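Local coordinates for predicted protease of the collagenase family (Methanopyrus kandleri, PDB 5D88), which binds zinc at a subunit interface and probably acts as a peptidase of the U32 family, on a TIM-barrel fold, at residues Val48-Tyr60 against Phe202-Gly214. Sequence-based numbering, arbitrary orientation.
With ZN (zinc ion), chain B; ACT (acetate ion), chain C.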
loop_
_atom_site.group_PDB
_atom_site.type_symbol
_atom_site.label_atom_id
_atom_site.label_comp_id
_atom_site.label_asym_id
_atom_site.label_seq_id
_atom_site.Cartn_x
_atom_site.Cartn_y
_atom_site.Cartn_z
ATOM N N VAL A 48 -13.607 10.136 10.130
ATOM C CA VAL A 48 -13.692 9.724 11.529
ATOM C C VAL A 48 -12.261 9.438 11.963
ATOM O O VAL A 48 -11.811 8.290 12.045
ATOM C CB VAL A 48 -14.669 8.555 11.757
ATOM C CG1 VAL A 48 -16.108 9.074 11.616
ATOM C CG2 VAL A 48 -14.421 7.396 10.804
ATOM N N THR A 49 -11.557 10.525 12.249
ATOM C CA THR A 49 -10.106 10.548 12.339
ATOM C C THR A 49 -9.538 9.457 13.223
ATOM O O THR A 49 -8.599 8.751 12.830
ATOM C CB THR A 49 -9.709 11.922 12.849
ATOM O OG1 THR A 49 -10.361 12.897 12.016
ATOM C CG2 THR A 49 -8.213 12.092 12.808
ATOM N N GLU A 50 -10.038 9.351 14.450
ATOM C CA GLU A 50 -9.408 8.479 15.423
ATOM C C GLU A 50 -9.574 6.996 15.084
ATOM O O GLU A 50 -8.941 6.171 15.732
ATOM C CB GLU A 50 -9.959 8.778 16.825
ATOM C CG GLU A 50 -11.382 8.315 17.081
ATOM C CD GLU A 50 -11.739 8.260 18.567
ATOM O OE1 GLU A 50 -11.230 7.386 19.299
ATOM O OE2 GLU A 50 -12.549 9.085 19.012
ATOM N N HIS A 51 -10.345 6.650 14.059
ATOM C CA HIS A 51 -10.458 5.281 13.602
ATOM C C HIS A 51 -9.630 4.969 12.364
ATOM O O HIS A 51 -9.643 3.818 11.907
ATOM C CB HIS A 51 -11.925 4.965 13.387
ATOM C CG HIS A 51 -12.690 5.027 14.665
ATOM N ND1 HIS A 51 -13.759 5.871 14.870
ATOM C CD2 HIS A 51 -12.482 4.388 15.837
ATOM C CE1 HIS A 51 -14.202 5.718 16.107
ATOM N NE2 HIS A 51 -13.444 4.825 16.715
ATOM N N GLY A 52 -8.879 5.947 11.845
ATOM C CA GLY A 52 -7.926 5.714 10.776
ATOM C C GLY A 52 -8.406 6.186 9.420
ATOM O O GLY A 52 -9.376 5.660 8.860
ATOM N N VAL A 53 -7.715 7.198 8.899
ATOM C CA VAL A 53 -8.008 7.822 7.615
ATOM C C VAL A 53 -6.716 7.856 6.799
ATOM O O VAL A 53 -5.686 8.337 7.286
ATOM C CB VAL A 53 -8.575 9.245 7.797
ATOM C CG1 VAL A 53 -8.854 9.876 6.427
ATOM C CG2 VAL A 53 -9.862 9.199 8.636
ATOM N N ALA A 54 -6.768 7.326 5.571
ATOM C CA ALA A 54 -5.635 7.366 4.646
ATOM C C ALA A 54 -5.672 8.560 3.705
ATOM O O ALA A 54 -4.622 8.996 3.215
ATOM C CB ALA A 54 -5.595 6.085 3.811
ATOM N N THR A 55 -6.856 9.069 3.398
ATOM C CA THR A 55 -6.957 10.239 2.537
ATOM C C THR A 55 -6.180 11.385 3.171
ATOM O O THR A 55 -6.257 11.603 4.382
ATOM C CB THR A 55 -8.429 10.607 2.338
ATOM O OG1 THR A 55 -9.065 9.620 1.506
ATOM C CG2 THR A 55 -8.596 11.926 1.639
ATOM N N LEU A 56 -5.410 12.090 2.344
ATOM C CA LEU A 56 -4.477 13.127 2.791
ATOM C C LEU A 56 -5.184 14.477 2.786
ATOM O O LEU A 56 -5.468 15.042 1.715
ATOM C CB LEU A 56 -3.238 13.155 1.897
ATOM C CG LEU A 56 -2.444 11.848 1.770
ATOM C CD1 LEU A 56 -1.256 11.990 0.838
ATOM C CD2 LEU A 56 -1.985 11.346 3.138
ATOM N N LEU A 57 -5.400 15.027 3.971
ATOM C CA LEU A 57 -6.206 16.221 4.154
ATOM C C LEU A 57 -5.445 17.333 4.851
ATOM O O LEU A 57 -4.449 17.082 5.535
ATOM C CB LEU A 57 -7.454 15.904 4.981
ATOM C CG LEU A 57 -8.331 14.841 4.350
ATOM C CD1 LEU A 57 -9.497 14.539 5.277
ATOM C CD2 LEU A 57 -8.813 15.277 2.962
ATOM N N PRO A 58 -5.915 18.582 4.706
ATOM C CA PRO A 58 -5.317 19.718 5.441
ATOM C C PRO A 58 -5.583 19.699 6.930
ATOM O O PRO A 58 -4.833 20.313 7.697
ATOM C CB PRO A 58 -5.992 20.945 4.814
ATOM C CG PRO A 58 -6.795 20.487 3.701
ATOM C CD PRO A 58 -6.976 19.004 3.782
ATOM N N ARG A 59 -6.676 19.080 7.350
ATOM C CA ARG A 59 -7.034 19.015 8.757
ATOM C C ARG A 59 -8.001 17.859 8.920
ATOM O O ARG A 59 -8.708 17.488 7.980
ATOM C CB ARG A 59 -7.661 20.312 9.282
ATOM C CG ARG A 59 -9.155 20.506 8.956
ATOM C CD ARG A 59 -9.812 21.612 9.815
ATOM N NE ARG A 59 -9.568 21.424 11.249
ATOM C CZ ARG A 59 -10.411 20.874 12.130
ATOM N NH1 ARG A 59 -11.617 20.421 11.773
ATOM N NH2 ARG A 59 -10.027 20.765 13.399
ATOM N N TYR A 60 -8.007 17.294 10.115
ATOM C CA TYR A 60 -8.835 16.138 10.443
ATOM C C TYR A 60 -9.632 16.486 11.690
ATOM O O TYR A 60 -9.053 16.969 12.677
ATOM C CB TYR A 60 -7.985 14.891 10.691
ATOM C CG TYR A 60 -7.218 14.427 9.491
ATOM C CD1 TYR A 60 -6.018 15.046 9.124
ATOM C CD2 TYR A 60 -7.678 13.362 8.728
ATOM C CE1 TYR A 60 -5.301 14.617 8.024
ATOM C CE2 TYR A 60 -6.968 12.931 7.599
ATOM C CZ TYR A 60 -5.782 13.568 7.259
ATOM O OH TYR A 60 -5.050 13.158 6.165
ATOM N N PHE A 202 2.864 4.883 0.410
ATOM C CA PHE A 202 3.580 4.916 1.670
ATOM C C PHE A 202 3.085 6.057 2.548
ATOM O O PHE A 202 2.975 5.908 3.769
ATOM C CB PHE A 202 5.077 5.042 1.384
ATOM C CG PHE A 202 5.596 3.930 0.511
ATOM C CD1 PHE A 202 5.923 2.704 1.071
ATOM C CD2 PHE A 202 5.698 4.092 -0.862
ATOM C CE1 PHE A 202 6.370 1.665 0.285
ATOM C CE2 PHE A 202 6.136 3.045 -1.675
ATOM C CZ PHE A 202 6.474 1.830 -1.100
ATOM N N GLU A 203 2.790 7.203 1.933
ATOM C CA GLU A 203 2.342 8.357 2.695
ATOM C C GLU A 203 0.951 8.130 3.269
ATOM O O GLU A 203 0.675 8.524 4.408
ATOM C CB GLU A 203 2.388 9.601 1.822
ATOM C CG GLU A 203 2.109 10.882 2.586
ATOM C CD GLU A 203 2.305 12.118 1.744
ATOM O OE1 GLU A 203 2.164 12.037 0.509
ATOM O OE2 GLU A 203 2.594 13.179 2.330
ATOM N N ARG A 204 0.073 7.468 2.514
ATOM C CA ARG A 204 -1.247 7.142 3.038
ATOM C C ARG A 204 -1.182 6.095 4.138
ATOM O O ARG A 204 -1.967 6.158 5.086
ATOM C CB ARG A 204 -2.148 6.672 1.911
ATOM C CG ARG A 204 -2.488 7.753 0.930
ATOM C CD ARG A 204 -3.476 7.177 0.020
ATOM N NE ARG A 204 -4.012 8.127 -0.923
ATOM C CZ ARG A 204 -4.232 7.838 -2.195
ATOM N NH1 ARG A 204 -3.940 6.631 -2.687
ATOM N NH2 ARG A 204 -4.755 8.752 -2.973
ATOM N N ASN A 205 -0.242 5.146 4.052
ATOM C CA ASN A 205 -0.014 4.237 5.173
ATOM C C ASN A 205 0.368 5.026 6.419
ATOM O O ASN A 205 -0.116 4.742 7.522
ATOM C CB ASN A 205 1.095 3.233 4.835
ATOM C CG ASN A 205 0.637 2.081 3.934
ATOM O OD1 ASN A 205 -0.556 1.821 3.736
ATOM N ND2 ASN A 205 1.623 1.339 3.429
ATOM N N LEU A 206 1.254 6.012 6.262
ATOM C CA LEU A 206 1.684 6.834 7.388
ATOM C C LEU A 206 0.505 7.571 8.012
ATOM O O LEU A 206 0.323 7.549 9.231
ATOM C CB LEU A 206 2.749 7.833 6.936
ATOM C CG LEU A 206 3.288 8.777 8.025
ATOM C CD1 LEU A 206 4.055 8.024 9.096
ATOM C CD2 LEU A 206 4.142 9.884 7.366
ATOM N N PHE A 207 -0.296 8.260 7.199
ATOM C CA PHE A 207 -1.415 8.992 7.787
ATOM C C PHE A 207 -2.461 8.046 8.390
ATOM O O PHE A 207 -3.146 8.416 9.345
ATOM C CB PHE A 207 -2.055 9.913 6.754
ATOM C CG PHE A 207 -1.402 11.243 6.650
ATOM C CD1 PHE A 207 -0.167 11.366 6.048
ATOM C CD2 PHE A 207 -2.011 12.368 7.180
ATOM C CE1 PHE A 207 0.451 12.604 5.939
ATOM C CE2 PHE A 207 -1.404 13.632 7.079
ATOM C CZ PHE A 207 -0.164 13.745 6.465
ATOM N N SER A 208 -2.617 6.842 7.835
ATOM C CA SER A 208 -3.545 5.863 8.391
ATOM C C SER A 208 -3.240 5.616 9.853
ATOM O O SER A 208 -4.152 5.426 10.667
ATOM C CB SER A 208 -3.454 4.524 7.631
ATOM O OG SER A 208 -3.911 4.613 6.282
ATOM N N HIS A 209 -1.953 5.544 10.181
ATOM C CA HIS A 209 -1.514 5.317 11.551
ATOM C C HIS A 209 -1.571 6.595 12.374
ATOM O O HIS A 209 -1.998 6.581 13.532
ATOM C CB HIS A 209 -0.089 4.774 11.545
ATOM C CG HIS A 209 0.010 3.324 11.231
ATOM N ND1 HIS A 209 -0.114 2.347 12.191
ATOM C CD2 HIS A 209 0.266 2.683 10.070
ATOM C CE1 HIS A 209 0.037 1.158 11.627
ATOM N NE2 HIS A 209 0.280 1.337 10.344
ATOM N N ALA A 210 -1.145 7.709 11.791
ATOM C CA ALA A 210 -1.112 8.957 12.537
ATOM C C ALA A 210 -2.495 9.301 13.071
ATOM O O ALA A 210 -2.663 9.609 14.257
ATOM C CB ALA A 210 -0.575 10.070 11.644
ATOM N N THR A 211 -3.488 9.280 12.192
ATOM C CA THR A 211 -4.853 9.597 12.581
ATOM C C THR A 211 -5.368 8.610 13.617
ATOM O O THR A 211 -5.913 9.009 14.650
ATOM C CB THR A 211 -5.740 9.608 11.335
ATOM O OG1 THR A 211 -5.602 8.374 10.609
ATOM C CG2 THR A 211 -5.345 10.790 10.422
ATOM N N ALA A 212 -5.192 7.311 13.360
ATOM C CA ALA A 212 -5.726 6.283 14.259
ATOM C C ALA A 212 -5.094 6.350 15.641
ATOM O O ALA A 212 -5.751 6.052 16.656
ATOM C CB ALA A 212 -5.491 4.899 13.667
ATOM N N GLU A 213 -3.810 6.691 15.696
ATOM C CA GLU A 213 -3.054 6.623 16.929
ATOM C C GLU A 213 -2.914 7.979 17.609
ATOM O O GLU A 213 -2.410 8.039 18.727
ATOM C CB GLU A 213 -1.700 5.981 16.636
ATOM C CG GLU A 213 -1.931 4.549 16.137
ATOM C CD GLU A 213 -0.746 3.907 15.490
ATOM O OE1 GLU A 213 0.376 4.397 15.729
ATOM O OE2 GLU A 213 -0.931 2.901 14.750
ATOM N N GLY A 214 -3.432 9.040 17.006
ATOM C CA GLY A 214 -3.350 10.372 17.593
ATOM C C GLY A 214 -1.946 10.938 17.642
ATOM O O GLY A 214 -1.577 11.611 18.617
HETATM ZN ZN ZN B . 1.021 0.012 8.979
HETATM C C ACT C . -5.801 11.863 -1.325
HETATM O O ACT C . -6.087 11.300 -2.409
HETATM O OXT ACT C . -5.324 11.130 -0.428
HETATM C CH3 ACT C . -5.989 13.343 -1.128
HETATM O O HOH W 1 -7.752 4.552 17.125
#
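Thr211 meets the loop with both branches of its side chain. Its CG2 sits over one face of the Tyr60 ring, 4.0 Å from the centroid, in a CH-pi contact. Its OG1 lies between the backbone N and the carbonyl carbon (chi1 53°). There it takes a nearly straight bond from Val53 N (3.0 Å to Thr211 OG1, 172° at the hydrogen) and donates to Phe207 O one turn back. Leu57 CB covers the opposite face of Tyr60. The phenol OH is gripped twice: it donates to Thr55 O in the carbonyl plane (2.7 Å from Tyr60 OH) and accepts from Leu57 N. The side chains of Phe207 and Tyr60 cross at about a right angle, with Phe207 CD2 3.3 Å from Tyr60 OH. Leu56 CD2 lies over one face of the Phe207 ring, 3.8 Å from its centroid.

In this TIM barrel residues 48-60 lie in the loop between strand 43-47 and helix 63-75. They pack along helix 200-213, which also carries the zinc ligand His209. Cys88 and, from the second subunit, His209 and Cys88 complete that site. A phenylalanine in place of Tyr60 would probably leave Thr55 O and Leu57 N without their hydroxyl partner.

Leu56 CD1 rests 3.4 Å from Glu203 OE1. Glu203 is salt-bridged to Arg229 and Arg231. The extended Arg204 chain runs past Ala54 O. Its NH2 donates to Ile193 O and to an acetate, probably from the crystallisation liquor. Gly52 CA comes 3.5 Å from Thr211 OG1; a CB here would jam against the preceding carbonyl O.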